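Local coordinates for glutathione S-transferase (Sphingobium chungbukense, PDB 6M1T), which binds glutathione and probably transfers it to electrophilic compounds in detoxification, as other beta-class glutathione S-transferases do, at residues A[144-149]-A[179-184]; A[10-15]-A[158-163]; A[149-154]-A[186-191]. All blocks are in the same frame, centred on the assembly; numbering follows the deposited sequence.

Contact 1 of 3, residues A[144-149]-A[179-184]; sequences EHYAGS and GAYCGR. With CYS (cysteine), chain D.
With CG set opposite its backbone N (chi1 174°), Tyr181 swings its ring off helix 176-186 toward the loop of Glu144 and Tyr146, while Arg184, one turn further on, folds back at chi3 (-49°) to lay its guanidinium beside the same loop. Both side chains converge on the backbone carbonyl of Glu144. The Tyr181 ring offers it an edge, with CD1 3.4 Å from Glu144 O and close to the ring plane. Arg184 NH2 meets this oxygen at 3.1 Å and also near the guanidinium plane, but the N-H points well aside (126°), so the hydrogen bond is weak. Arginine suits the position because its long aliphatic arm spans the gap and leaves a flat cation at the end. The Glu144 side chain passes obliquely across that cation: its CG lies 3.5 Å from Arg184 NH2, and its carboxylate plane is turned only slightly against the guanidinium. Glu144 OE1 is 4.0 Å from Arg184 NE yet well out of the guanidinium plane, leaving an attraction of charges without a directed bond.

Deeper in, Tyr181 OH rests against Tyr146 CB at 3.6 Å. A tyrosine fits here because its ring fills apolar space while its hydroxyl bonds to Asp155 OD1, the oxygen that also receives Tyr146 N. One carboxylate thus ties loop and helix together. On another side of helix 176-186, Cys182 SG is joined to the SG of the bound cysteine at 2.1 Å, a disulfide. The loop links helix 119-139 to helix 153-162 within the all-helical C-terminal domain; Tyr146 packs on Leu136, Phe100 and Leu101 of helices 119-139 and 89-108, and both tyrosines lie against Leu158 of helix 153-162.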
ATOM      1  N   GLU A 144       7.216  -2.197 -21.894  1.00 48.74           N
ATOM      2  CA  GLU A 144       5.922  -1.618 -22.348  1.00 48.72           C
ATOM      3  C   GLU A 144       4.991  -1.487 -21.130  1.00 41.63           C
ATOM      4  O   GLU A 144       4.351  -0.434 -20.994  1.00 45.15           O
ATOM      5  CB  GLU A 144       5.294  -2.458 -23.466  1.00 52.01           C
ATOM      6  CG  GLU A 144       4.576  -1.600 -24.503  1.00 55.00           C
ATOM      7  CD  GLU A 144       3.849  -2.355 -25.602  1.00 60.02           C
ATOM      8  OE1 GLU A 144       3.928  -1.913 -26.773  1.00 59.76           O
ATOM      9  OE2 GLU A 144       3.194  -3.375 -25.284  1.00 58.12           O
ATOM     10  N   HIS A 145       4.960  -2.525 -20.288  1.00 37.67           N
ATOM     11  CA  HIS A 145       4.034  -2.699 -19.139  1.00 38.32           C
ATOM     12  C   HIS A 145       4.780  -2.501 -17.811  1.00 35.29           C
ATOM     13  O   HIS A 145       5.959  -2.918 -17.685  1.00 32.19           O
ATOM     14  CB  HIS A 145       3.392  -4.087 -19.212  1.00 41.12           C
ATOM     15  CG  HIS A 145       2.907  -4.455 -20.573  1.00 48.04           C
ATOM     16  ND1 HIS A 145       1.712  -3.984 -21.088  1.00 51.78           N
ATOM     17  CD2 HIS A 145       3.438  -5.257 -21.522  1.00 51.78           C
ATOM     18  CE1 HIS A 145       1.530  -4.483 -22.294  1.00 50.00           C
ATOM     19  NE2 HIS A 145       2.574  -5.264 -22.582  1.00 51.08           N
ATOM     20  N   TYR A 146       4.086  -1.941 -16.820  1.00 30.64           N
ATOM     21  CA  TYR A 146       4.662  -1.583 -15.504  1.00 29.94           C
ATOM     22  C   TYR A 146       4.972  -2.853 -14.692  1.00 32.92           C
ATOM     23  O   TYR A 146       5.969  -2.834 -13.973  1.00 34.25           O
ATOM     24  CB  TYR A 146       3.710  -0.601 -14.807  1.00 30.57           C
ATOM     25  CG  TYR A 146       4.234  -0.035 -13.517  1.00 29.49           C
ATOM     26  CD1 TYR A 146       5.496   0.547 -13.442  1.00 29.32           C
ATOM     27  CD2 TYR A 146       3.444  -0.039 -12.386  1.00 27.31           C
ATOM     28  CE1 TYR A 146       6.001   1.021 -12.240  1.00 31.93           C
ATOM     29  CE2 TYR A 146       3.912   0.476 -11.192  1.00 29.15           C
ATOM     30  CZ  TYR A 146       5.190   1.003 -11.112  1.00 30.66           C
ATOM     31  OH  TYR A 146       5.612   1.511  -9.919  1.00 31.97           O
ATOM     32  N   ALA A 147       4.155  -3.912 -14.784  1.00 37.82           N
ATOM     33  CA  ALA A 147       4.323  -5.201 -14.055  1.00 40.81           C
ATOM     34  C   ALA A 147       4.223  -6.408 -15.011  1.00 47.33           C
ATOM     35  O   ALA A 147       3.154  -6.605 -15.674  1.00 42.54           O
ATOM     36  CB  ALA A 147       3.298  -5.311 -12.941  1.00 43.15           C
ATOM     37  N   GLY A 148       5.289  -7.215 -15.074  1.00 48.01           N
ATOM     38  CA  GLY A 148       5.316  -8.472 -15.843  1.00 47.33           C
ATOM     39  C   GLY A 148       5.139  -8.240 -17.337  1.00 47.62           C
ATOM     40  O   GLY A 148       5.578  -7.183 -17.857  1.00 45.05           O
ATOM     41  N   SER A 149       4.478  -9.186 -18.001  1.00 50.50           N
ATOM     42  CA  SER A 149       4.512  -9.372 -19.473  1.00 50.74           C
ATOM     43  C   SER A 149       3.401  -8.575 -20.179  1.00 49.91           C
ATOM     44  O   SER A 149       3.602  -8.215 -21.354  1.00 50.26           O
ATOM     45  CB  SER A 149       4.436 -10.840 -19.792  1.00 54.37           C
ATOM     46  OG  SER A 149       5.138 -11.119 -20.987  1.00 57.54           O
ATOM     47  N   GLY A 179       4.520   9.834 -21.124  1.00 28.69           N
ATOM     48  CA  GLY A 179       3.688  10.359 -22.227  1.00 26.71           C
ATOM     49  C   GLY A 179       3.224   9.268 -23.179  1.00 27.68           C
ATOM     50  O   GLY A 179       2.003   9.121 -23.391  1.00 28.74           O
ATOM     51  N   ALA A 180       4.146   8.514 -23.767  1.00 29.40           N
ATOM     52  CA  ALA A 180       3.819   7.454 -24.753  1.00 28.09           C
ATOM     53  C   ALA A 180       2.983   6.351 -24.089  1.00 25.78           C
ATOM     54  O   ALA A 180       2.071   5.787 -24.724  1.00 22.04           O
ATOM     55  CB  ALA A 180       5.100   6.892 -25.317  1.00 29.83           C
ATOM     56  N   TYR A 181       3.376   5.976 -22.872  1.00 23.04           N
ATOM     57  CA  TYR A 181       2.713   4.938 -22.047  1.00 22.39           C
ATOM     58  C   TYR A 181       1.246   5.346 -21.897  1.00 20.53           C
ATOM     59  O   TYR A 181       0.392   4.484 -22.135  1.00 19.63           O
ATOM     60  CB  TYR A 181       3.478   4.786 -20.726  1.00 20.43           C
ATOM     61  CG  TYR A 181       2.893   3.882 -19.680  1.00 20.39           C
ATOM     62  CD1 TYR A 181       3.071   2.519 -19.760  1.00 22.25           C
ATOM     63  CD2 TYR A 181       2.205   4.406 -18.589  1.00 20.91           C
ATOM     64  CE1 TYR A 181       2.576   1.673 -18.792  1.00 22.94           C
ATOM     65  CE2 TYR A 181       1.731   3.577 -17.590  1.00 19.21           C
ATOM     66  CZ  TYR A 181       1.903   2.215 -17.701  1.00 20.97           C
ATOM     67  OH  TYR A 181       1.464   1.364 -16.745  1.00 20.47           O
ATOM     68  N   CYS A 182       0.987   6.609 -21.580  1.00 21.31           N
ATOM     69  CA  CYS A 182      -0.385   7.128 -21.303  1.00 23.11           C
ATOM     70  C   CYS A 182      -1.127   7.194 -22.640  1.00 24.86           C
ATOM     71  O   CYS A 182      -2.260   6.690 -22.745  1.00 23.26           O
ATOM     72  CB  CYS A 182      -0.376   8.522 -20.692  1.00 23.52           C
ATOM     73  SG  CYS A 182       0.078   8.533 -18.932  1.00 25.91           S
ATOM     74  N   GLY A 183      -0.437   7.722 -23.649  1.00 24.24           N
ATOM     75  CA  GLY A 183      -0.831   7.606 -25.069  1.00 23.58           C
ATOM     76  C   GLY A 183      -1.395   6.257 -25.453  1.00 24.21           C
ATOM     77  O   GLY A 183      -2.536   6.233 -25.946  1.00 28.07           O
ATOM     78  N   ARG A 184      -0.634   5.175 -25.285  1.00 25.34           N
ATOM     79  CA  ARG A 184      -1.076   3.810 -25.658  1.00 28.06           C
ATOM     80  C   ARG A 184      -2.286   3.430 -24.801  1.00 27.44           C
ATOM     81  O   ARG A 184      -3.269   2.910 -25.335  1.00 25.65           O
ATOM     82  CB  ARG A 184       0.060   2.796 -25.500  1.00 30.75           C
ATOM     83  CG  ARG A 184       1.231   3.049 -26.446  1.00 37.92           C
ATOM     84  CD  ARG A 184       2.293   1.967 -26.432  1.00 40.81           C
ATOM     85  NE  ARG A 184       2.766   1.565 -25.108  1.00 43.01           N
ATOM     86  CZ  ARG A 184       3.757   2.142 -24.425  1.00 43.60           C
ATOM     87  NH1 ARG A 184       4.385   3.199 -24.906  1.00 41.03           N
ATOM     88  NH2 ARG A 184       4.105   1.666 -23.244  1.00 44.96           N
TER
HETATM   89  N   CYS D 302      -1.146  13.590 -20.060  1.00 48.78           N
HETATM   90  CA  CYS D 302      -0.069  12.558 -20.170  1.00 46.41           C
HETATM   91  C   CYS D 302      -0.166  11.845 -21.528  1.00 45.24           C
HETATM   92  O   CYS D 302      -1.311  11.529 -21.940  1.00 50.36           O
HETATM   93  CB  CYS D 302      -0.158  11.582 -19.000  1.00 39.19           C
HETATM   94  SG  CYS D 302       1.144  10.313 -18.951  1.00 38.65           S

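Contact 2 of 3, residues A[10-15]-A[158-163]; sequences CSLAPH and LFVMLG. With GSH (glutathione), chain C.
Val160 faces residues 10-13, and its two methyls divide the surface they meet. CG2 settles over the backbone of Ala13, 3.7 Å from Ala13 N, and also touches Ala13 CB at 4.0 Å. Beside this, the same methyl meets the Leu12 side chain, whose branch point CG is 3.8 Å from Val160 CG2. CG1 stands anti to the backbone N of its residue (chi1 169°), which carries it toward the preceding turn: it lies 4.0 Å from Leu12 CB and 4.2 Å from Cys10 CA. Leu12 and Val160 cross at a slant, so the leucine is met along its CB, CG and CD2. Ala13 suits its place by being small, for its CA comes within 6.1 Å of Val160 CA.

This is the joint between the two domains of the glutathione S-transferase fold. Helix 12-21 is the first helix of the thioredoxin-like N-terminal domain, and helix 153-162 runs through the centre of the helical C-terminal domain. Branched aliphatic residues serve such a buried joint, where the two segments meet by apolar packing, without a polar bond between them. Cys10, in the turn leading into the helix, has its SG 3.1 Å from the SG2 of glutathione, a close approach but too long for a disulfide; its carbonyl accepts from Asn66 ND2, and its side chain lies against His106. Glutathione is further held by Val52, Lys51, Glu65 and Asn66, and by Glu104 of the second subunit. Leu12 also packs on Ala194 and Leu195 of helix 189-198.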
ATOM      1  N   CYS A  10      -8.706   8.396  -7.428  1.00 14.60           N
ATOM      2  CA  CYS A  10      -8.010   7.103  -7.635  1.00 13.95           C
ATOM      3  C   CYS A  10      -9.047   5.993  -7.872  1.00 11.78           C
ATOM      4  O   CYS A  10      -8.651   4.897  -8.420  1.00 10.16           O
ATOM      5  CB  CYS A  10      -7.066   6.790  -6.486  1.00 17.75           C
ATOM      6  SG  CYS A  10      -8.038   6.724  -4.969  1.00 21.52           S
ATOM      7  N   SER A  11     -10.338   6.240  -7.589  1.00  9.42           N
ATOM      8  CA  SER A  11     -11.470   5.334  -7.954  1.00  9.63           C
ATOM      9  C   SER A  11     -11.607   5.100  -9.468  1.00  9.72           C
ATOM     10  O   SER A  11     -12.242   4.057  -9.865  1.00  9.68           O
ATOM     11  CB  SER A  11     -12.788   5.805  -7.358  1.00  9.25           C
ATOM     12  OG  SER A  11     -13.010   7.176  -7.600  1.00  9.35           O
ATOM     13  N   LEU A  12     -11.076   6.000 -10.302  1.00 10.30           N
ATOM     14  CA  LEU A  12     -11.055   5.754 -11.777  1.00 10.69           C
ATOM     15  C   LEU A  12     -10.371   4.414 -12.072  1.00 11.34           C
ATOM     16  O   LEU A  12     -10.746   3.762 -13.034  1.00 12.27           O
ATOM     17  CB  LEU A  12     -10.400   6.946 -12.463  1.00 10.27           C
ATOM     18  CG  LEU A  12     -10.273   6.901 -13.982  1.00 10.84           C
ATOM     19  CD1 LEU A  12     -11.630   6.786 -14.680  1.00 10.47           C
ATOM     20  CD2 LEU A  12      -9.555   8.146 -14.443  1.00 11.00           C
ATOM     21  N   ALA A  13      -9.402   3.975 -11.256  1.00 11.25           N
ATOM     22  CA  ALA A  13      -8.621   2.766 -11.564  1.00 11.28           C
ATOM     23  C   ALA A  13      -9.522   1.528 -11.577  1.00 11.47           C
ATOM     24  O   ALA A  13      -9.622   0.846 -12.621  1.00 10.46           O
ATOM     25  CB  ALA A  13      -7.435   2.612 -10.643  1.00 10.91           C
ATOM     26  N   PRO A  14     -10.255   1.226 -10.483  1.00 10.16           N
ATOM     27  CA  PRO A  14     -11.190   0.114 -10.514  1.00 10.63           C
ATOM     28  C   PRO A  14     -12.334   0.336 -11.521  1.00 10.39           C
ATOM     29  O   PRO A  14     -12.841  -0.671 -12.062  1.00  9.45           O
ATOM     30  CB  PRO A  14     -11.651  -0.069  -9.052  1.00 11.45           C
ATOM     31  CG  PRO A  14     -11.283   1.218  -8.403  1.00 11.09           C
ATOM     32  CD  PRO A  14     -10.072   1.775  -9.136  1.00 10.88           C
ATOM     33  N   HIS A  15     -12.731   1.585 -11.770  1.00 10.18           N
ATOM     34  CA  HIS A  15     -13.725   1.896 -12.845  1.00 10.70           C
ATOM     35  C   HIS A  15     -13.217   1.320 -14.178  1.00 10.71           C
ATOM     36  O   HIS A  15     -13.970   0.566 -14.856  1.00 11.95           O
ATOM     37  CB  HIS A  15     -13.975   3.413 -12.921  1.00 10.92           C
ATOM     38  CG  HIS A  15     -15.164   3.810 -13.733  1.00 11.18           C
ATOM     39  ND1 HIS A  15     -15.593   5.127 -13.819  1.00 13.69           N
ATOM     40  CD2 HIS A  15     -16.050   3.075 -14.427  1.00 13.60           C
ATOM     41  CE1 HIS A  15     -16.652   5.188 -14.627  1.00 13.51           C
ATOM     42  NE2 HIS A  15     -16.983   3.933 -14.971  1.00 13.29           N
ATOM     43  N   LEU A 158      -1.380   3.124 -12.285  1.00 10.94           N
ATOM     44  CA  LEU A 158      -0.330   4.119 -12.598  1.00 10.86           C
ATOM     45  C   LEU A 158      -0.917   5.141 -13.558  1.00 10.87           C
ATOM     46  O   LEU A 158      -0.740   6.341 -13.305  1.00 12.67           O
ATOM     47  CB  LEU A 158       0.914   3.458 -13.196  1.00 11.60           C
ATOM     48  CG  LEU A 158       2.024   4.405 -13.648  1.00 11.91           C
ATOM     49  CD1 LEU A 158       2.472   5.337 -12.509  1.00 12.88           C
ATOM     50  CD2 LEU A 158       3.197   3.596 -14.209  1.00 11.81           C
ATOM     51  N   PHE A 159      -1.574   4.661 -14.629  1.00 11.00           N
ATOM     52  CA  PHE A 159      -2.177   5.555 -15.657  1.00 12.16           C
ATOM     53  C   PHE A 159      -3.051   6.615 -14.992  1.00 12.07           C
ATOM     54  O   PHE A 159      -2.927   7.784 -15.278  1.00 10.58           O
ATOM     55  CB  PHE A 159      -3.040   4.742 -16.611  1.00 13.10           C
ATOM     56  CG  PHE A 159      -3.823   5.571 -17.577  1.00 15.57           C
ATOM     57  CD1 PHE A 159      -3.199   6.067 -18.709  1.00 16.55           C
ATOM     58  CD2 PHE A 159      -5.195   5.749 -17.423  1.00 17.27           C
ATOM     59  CE1 PHE A 159      -3.913   6.772 -19.665  1.00 16.39           C
ATOM     60  CE2 PHE A 159      -5.908   6.456 -18.381  1.00 18.13           C
ATOM     61  CZ  PHE A 159      -5.261   6.991 -19.480  1.00 18.68           C
ATOM     62  N   VAL A 160      -3.898   6.203 -14.034  1.00 11.91           N
ATOM     63  CA  VAL A 160      -4.817   7.156 -13.355  1.00 11.20           C
ATOM     64  C   VAL A 160      -4.015   8.250 -12.642  1.00 11.36           C
ATOM     65  O   VAL A 160      -4.304   9.432 -12.843  1.00 12.55           O
ATOM     66  CB  VAL A 160      -5.823   6.452 -12.432  1.00 12.15           C
ATOM     67  CG1 VAL A 160      -6.552   7.460 -11.556  1.00 12.77           C
ATOM     68  CG2 VAL A 160      -6.781   5.621 -13.243  1.00 12.27           C
ATOM     69  N   MET A 161      -3.022   7.899 -11.845  1.00 11.60           N
ATOM     70  CA  MET A 161      -2.184   8.866 -11.109  1.00 12.86           C
ATOM     71  C   MET A 161      -1.322   9.722 -12.061  1.00 13.44           C
ATOM     72  O   MET A 161      -1.052  10.841 -11.703  1.00 12.19           O
ATOM     73  CB  MET A 161      -1.315   8.107 -10.094  1.00 13.81           C
ATOM     74  CG  MET A 161      -2.174   7.339  -9.086  1.00 16.86           C
ATOM     75  SD  MET A 161      -1.110   6.711  -7.723  1.00 21.51           S
ATOM     76  CE  MET A 161      -1.752   5.064  -7.519  1.00 23.46           C
ATOM     77  N   LEU A 162      -0.950   9.236 -13.254  1.00 16.47           N
ATOM     78  CA  LEU A 162      -0.184  10.052 -14.255  1.00 17.28           C
ATOM     79  C   LEU A 162      -1.084  11.126 -14.856  1.00 17.26           C
ATOM     80  O   LEU A 162      -0.563  12.134 -15.335  1.00 19.29           O
ATOM     81  CB  LEU A 162       0.413   9.123 -15.319  1.00 17.55           C
ATOM     82  CG  LEU A 162       1.519   8.204 -14.823  1.00 17.00           C
ATOM     83  CD1 LEU A 162       2.056   7.372 -15.982  1.00 19.75           C
ATOM     84  CD2 LEU A 162       2.635   8.950 -14.168  1.00 18.00           C
ATOM     85  N   GLY A 163      -2.403  11.005 -14.691  1.00 17.89           N
ATOM     86  CA  GLY A 163      -3.330  12.119 -14.962  1.00 16.05           C
ATOM     87  C   GLY A 163      -3.314  13.249 -13.946  1.00 16.03           C
ATOM     88  O   GLY A 163      -3.962  14.273 -14.251  1.00 16.45           O
TER
HETATM   89  N1  GSH C 301      -5.336   3.952   0.585  1.00 11.67           N
HETATM   90  CA1 GSH C 301      -6.606   4.197  -0.121  1.00 12.34           C
HETATM   91  C1  GSH C 301      -6.697   3.303  -1.365  1.00 13.09           C
HETATM   92  O11 GSH C 301      -5.619   2.924  -1.842  1.00 14.29           O
HETATM   93  O12 GSH C 301      -7.867   3.029  -1.800  1.00 13.25           O
HETATM   94  CB1 GSH C 301      -6.652   5.681  -0.496  1.00 12.53           C
HETATM   95  CG1 GSH C 301      -8.006   6.177  -0.927  1.00 12.37           C
HETATM   96  CD1 GSH C 301      -7.979   7.698  -1.066  1.00 12.64           C
HETATM   97  OE1 GSH C 301      -7.140   8.410  -0.499  1.00 13.32           O
HETATM   98  N2  GSH C 301      -8.956   8.218  -1.795  1.00 12.30           N
HETATM   99  CA2 GSH C 301      -9.190   9.632  -2.010  1.00 14.17           C
HETATM  100  C2  GSH C 301     -10.341  10.149  -1.165  1.00 15.13           C
HETATM  101  O2  GSH C 301     -11.406   9.531  -1.134  1.00 16.20           O
HETATM  102  CB2 GSH C 301      -9.436   9.943  -3.485  1.00 14.64           C
HETATM  103  SG2 GSH C 301      -7.946   9.804  -4.521  1.00 16.62           S
HETATM  104  N3  GSH C 301     -10.094  11.219  -0.432  1.00 16.94           N
HETATM  105  CA3 GSH C 301     -11.097  11.847   0.392  1.00 20.22           C
HETATM  106  C3  GSH C 301     -10.651  12.012   1.847  1.00 25.76           C
HETATM  107  O31 GSH C 301      -9.613  11.420   2.206  1.00 29.59           O
HETATM  108  O32 GSH C 301     -11.375  12.708   2.590  1.00 31.96           O

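Contact 3 of 3, residues A[149-154]-A[186-191]; sequences SEFSVA and AQRPSV. With SO4 (sulfate ion), chain E.
The guanidinium of Arg188 lies flat over one face of the Phe151 ring, planes 15° apart and centres 3.8 Å from each other. The overlap is offset: Arg188 CZ sits 3.3 Å from Phe151 CD2, and Arg188 NE stands 3.3 Å from Phe151 CE2, while the methylene CD covers the far end of the ring as a CH-pi contact, 3.6 Å from Phe151 CZ. Phenylalanine serves well because its electron-rich face attracts the cation and leaves the N-H groups pointing outward, in the guanidinium plane, for other partners. These are used. Arg188 NH1 gives an almost straight bond (176°) of 2.9 Å to O1 of a sulfate, probably from the crystallisation liquor, and NH2 a longer one of 3.3 Å to sulfate O3. Arg188 NE forms a salt bridge with Glu20 of helix 12-21, whose OE2 also bonds to Ser190 OG, so the cation has anions at two edges besides the ring beneath it. Were Phe151 replaced by an alanine, one guanidinium face would probably lose its aromatic partner, and the group would be freer to turn about its bonds to Glu20 and the sulfate.

The ring is brought here by its chi1 of -174° and by the extended backbone that leads into helix 153-162. There Ser152 is the N-cap, its OG accepting from Ala154 N at 3.0 Å, and Ser152 N in turn gives to Asp155 OD2. On the other side of the stack, Arg188 is itself the N-cap residue of helix 189-198, with Pro189 well suited to the first turn. The sequence Ser-Val-Ala-Asp, with Phe151 before it packing on Ile156, matches the N-capping box and hydrophobic staple characteristic of this helix in glutathione S-transferases.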
ATOM      1  N   SER A 149       4.478  -9.186 -18.001  1.00 50.50           N
ATOM      2  CA  SER A 149       4.512  -9.372 -19.473  1.00 50.74           C
ATOM      3  C   SER A 149       3.401  -8.575 -20.179  1.00 49.91           C
ATOM      4  O   SER A 149       3.602  -8.215 -21.354  1.00 50.26           O
ATOM      5  CB  SER A 149       4.436 -10.840 -19.792  1.00 54.37           C
ATOM      6  OG  SER A 149       5.138 -11.119 -20.987  1.00 57.54           O
ATOM      7  N   GLU A 150       2.265  -8.296 -19.523  1.00 40.28           N
ATOM      8  CA  GLU A 150       1.083  -7.782 -20.256  1.00 40.04           C
ATOM      9  C   GLU A 150       0.285  -6.773 -19.427  1.00 34.75           C
ATOM     10  O   GLU A 150       0.611  -6.547 -18.242  1.00 32.62           O
ATOM     11  CB  GLU A 150       0.191  -8.944 -20.678  1.00 44.84           C
ATOM     12  CG  GLU A 150      -0.109  -9.926 -19.567  1.00 45.23           C
ATOM     13  CD  GLU A 150      -1.049 -11.000 -20.082  1.00 47.03           C
ATOM     14  OE1 GLU A 150      -0.976 -12.123 -19.592  1.00 54.92           O
ATOM     15  OE2 GLU A 150      -1.847 -10.695 -20.994  1.00 38.15           O
ATOM     16  N   PHE A 151      -0.714  -6.172 -20.071  1.00 30.67           N
ATOM     17  CA  PHE A 151      -1.542  -5.090 -19.501  1.00 24.53           C
ATOM     18  C   PHE A 151      -2.188  -5.587 -18.211  1.00 22.43           C
ATOM     19  O   PHE A 151      -2.800  -6.700 -18.173  1.00 22.19           O
ATOM     20  CB  PHE A 151      -2.550  -4.593 -20.525  1.00 26.20           C
ATOM     21  CG  PHE A 151      -3.308  -3.393 -20.038  1.00 22.64           C
ATOM     22  CD1 PHE A 151      -2.674  -2.167 -19.915  1.00 22.70           C
ATOM     23  CD2 PHE A 151      -4.656  -3.477 -19.753  1.00 21.35           C
ATOM     24  CE1 PHE A 151      -3.373  -1.046 -19.489  1.00 23.50           C
ATOM     25  CE2 PHE A 151      -5.347  -2.357 -19.296  1.00 21.32           C
ATOM     26  CZ  PHE A 151      -4.707  -1.149 -19.164  1.00 22.37           C
ATOM     27  N   SER A 152      -2.034  -4.799 -17.139  1.00 20.27           N
ATOM     28  CA  SER A 152      -2.431  -5.227 -15.781  1.00 18.25           C
ATOM     29  C   SER A 152      -3.114  -4.095 -14.998  1.00 15.74           C
ATOM     30  O   SER A 152      -2.992  -2.924 -15.356  1.00 13.76           O
ATOM     31  CB  SER A 152      -1.254  -5.739 -15.018  1.00 19.35           C
ATOM     32  OG  SER A 152      -0.543  -4.675 -14.433  1.00 17.52           O
ATOM     33  N   VAL A 153      -3.741  -4.462 -13.889  1.00 17.25           N
ATOM     34  CA  VAL A 153      -4.327  -3.442 -12.971  1.00 15.04           C
ATOM     35  C   VAL A 153      -3.238  -2.472 -12.495  1.00 15.48           C
ATOM     36  O   VAL A 153      -3.573  -1.330 -12.164  1.00 14.05           O
ATOM     37  CB  VAL A 153      -5.084  -4.092 -11.809  1.00 14.70           C
ATOM     38  CG1 VAL A 153      -6.386  -4.668 -12.328  1.00 15.67           C
ATOM     39  CG2 VAL A 153      -4.255  -5.153 -11.073  1.00 15.16           C
ATOM     40  N   ALA A 154      -1.960  -2.855 -12.514  1.00 14.81           N
ATOM     41  CA  ALA A 154      -0.878  -1.944 -12.083  1.00 16.06           C
ATOM     42  C   ALA A 154      -0.729  -0.851 -13.127  1.00 15.56           C
ATOM     43  O   ALA A 154      -0.500   0.296 -12.737  1.00 14.63           O
ATOM     44  CB  ALA A 154       0.417  -2.692 -11.845  1.00 16.32           C
ATOM     45  N   ALA A 186      -4.585   5.159 -23.165  1.00 18.07           N
ATOM     46  CA  ALA A 186      -5.763   6.009 -23.395  1.00 20.93           C
ATOM     47  C   ALA A 186      -6.524   5.551 -24.656  1.00 22.64           C
ATOM     48  O   ALA A 186      -7.703   5.875 -24.759  1.00 23.72           O
ATOM     49  CB  ALA A 186      -5.346   7.456 -23.445  1.00 20.94           C
ATOM     50  N   GLN A 187      -5.899   4.803 -25.564  1.00 24.50           N
ATOM     51  CA  GLN A 187      -6.566   4.324 -26.801  1.00 26.98           C
ATOM     52  C   GLN A 187      -7.397   3.086 -26.470  1.00 27.13           C
ATOM     53  O   GLN A 187      -8.192   2.688 -27.315  1.00 26.21           O
ATOM     54  CB  GLN A 187      -5.531   4.034 -27.893  1.00 30.36           C
ATOM     55  CG  GLN A 187      -4.625   5.227 -28.177  1.00 35.13           C
ATOM     56  CD  GLN A 187      -3.950   5.104 -29.520  1.00 42.46           C
ATOM     57  OE1 GLN A 187      -3.121   4.219 -29.739  1.00 42.71           O
ATOM     58  NE2 GLN A 187      -4.319   5.986 -30.436  1.00 45.51           N
ATOM     59  N   ARG A 188      -7.229   2.482 -25.294  1.00 21.46           N
ATOM     60  CA  ARG A 188      -8.025   1.286 -24.957  1.00 22.81           C
ATOM     61  C   ARG A 188      -9.470   1.739 -24.823  1.00 22.00           C
ATOM     62  O   ARG A 188      -9.722   2.803 -24.263  1.00 22.07           O
ATOM     63  CB  ARG A 188      -7.504   0.595 -23.702  1.00 20.87           C
ATOM     64  CG  ARG A 188      -6.078   0.111 -23.848  1.00 21.96           C
ATOM     65  CD  ARG A 188      -5.613  -0.572 -22.591  1.00 21.40           C
ATOM     66  NE  ARG A 188      -6.331  -1.818 -22.381  1.00 22.25           N
ATOM     67  CZ  ARG A 188      -5.906  -3.012 -22.783  1.00 22.26           C
ATOM     68  NH1 ARG A 188      -4.745  -3.140 -23.402  1.00 24.84           N
ATOM     69  NH2 ARG A 188      -6.628  -4.079 -22.544  1.00 24.26           N
ATOM     70  N   PRO A 189     -10.409   1.001 -25.438  1.00 24.62           N
ATOM     71  CA  PRO A 189     -11.845   1.304 -25.350  1.00 24.46           C
ATOM     72  C   PRO A 189     -12.385   1.453 -23.911  1.00 24.73           C
ATOM     73  O   PRO A 189     -13.118   2.380 -23.638  1.00 21.43           O
ATOM     74  CB  PRO A 189     -12.512   0.102 -26.042  1.00 25.76           C
ATOM     75  CG  PRO A 189     -11.461  -0.472 -26.960  1.00 26.86           C
ATOM     76  CD  PRO A 189     -10.118  -0.121 -26.346  1.00 25.58           C
ATOM     77  N   SER A 190     -12.005   0.528 -23.019  1.00 23.97           N
ATOM     78  CA  SER A 190     -12.332   0.580 -21.565  1.00 27.74           C
ATOM     79  C   SER A 190     -11.950   1.945 -21.003  1.00 24.39           C
ATOM     80  O   SER A 190     -12.689   2.493 -20.220  1.00 22.10           O
ATOM     81  CB  SER A 190     -11.579  -0.476 -20.825  1.00 30.31           C
ATOM     82  OG  SER A 190     -10.210  -0.068 -20.720  1.00 31.79           O
ATOM     83  N   VAL A 191     -10.796   2.475 -21.392  1.00 25.41           N
ATOM     84  CA  VAL A 191     -10.243   3.700 -20.766  1.00 24.02           C
ATOM     85  C   VAL A 191     -11.050   4.908 -21.237  1.00 24.94           C
ATOM     86  O   VAL A 191     -11.553   5.665 -20.361  1.00 21.81           O
ATOM     87  CB  VAL A 191      -8.721   3.780 -21.009  1.00 23.73           C
ATOM     88  CG1 VAL A 191      -8.124   5.044 -20.451  1.00 23.38           C
ATOM     89  CG2 VAL A 191      -8.054   2.566 -20.399  1.00 24.44           C
TER
HETATM   90  S   SO4 E 303      -4.153  -7.048 -23.526  1.00 41.08           S
HETATM   91  O1  SO4 E 303      -3.886  -5.775 -24.130  1.00 38.76           O
HETATM   92  O2  SO4 E 303      -4.864  -7.856 -24.474  1.00 42.33           O
HETATM   93  O3  SO4 E 303      -4.948  -6.884 -22.333  1.00 39.33           O
HETATM   94  O4  SO4 E 303      -2.899  -7.651 -23.181  1.00 44.29           O

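Following the chain from the N terminus, residues 10-15 open contact 2, which spans most of the sheet, the linker and three helices before 158-163 closes it, with 142 residues in between, and joins the two domains. Inside that span, 144-149 and 149-154, sharing Ser149, open contacts 1 and 3; both close beyond it, at 179-184 and 186-191, over loops of 29 and 31 residues. Every pair therefore crosses and none nests. Helix 153-162 is the common element: Leu162 and Phe159 pack on Cys182 of contact 1, and Phe159 also on Val191 of contact 3. Contacts 1 and 3 tie helix 176-186 and the start of helix 189-198 to the loop that leads into helix 153-162.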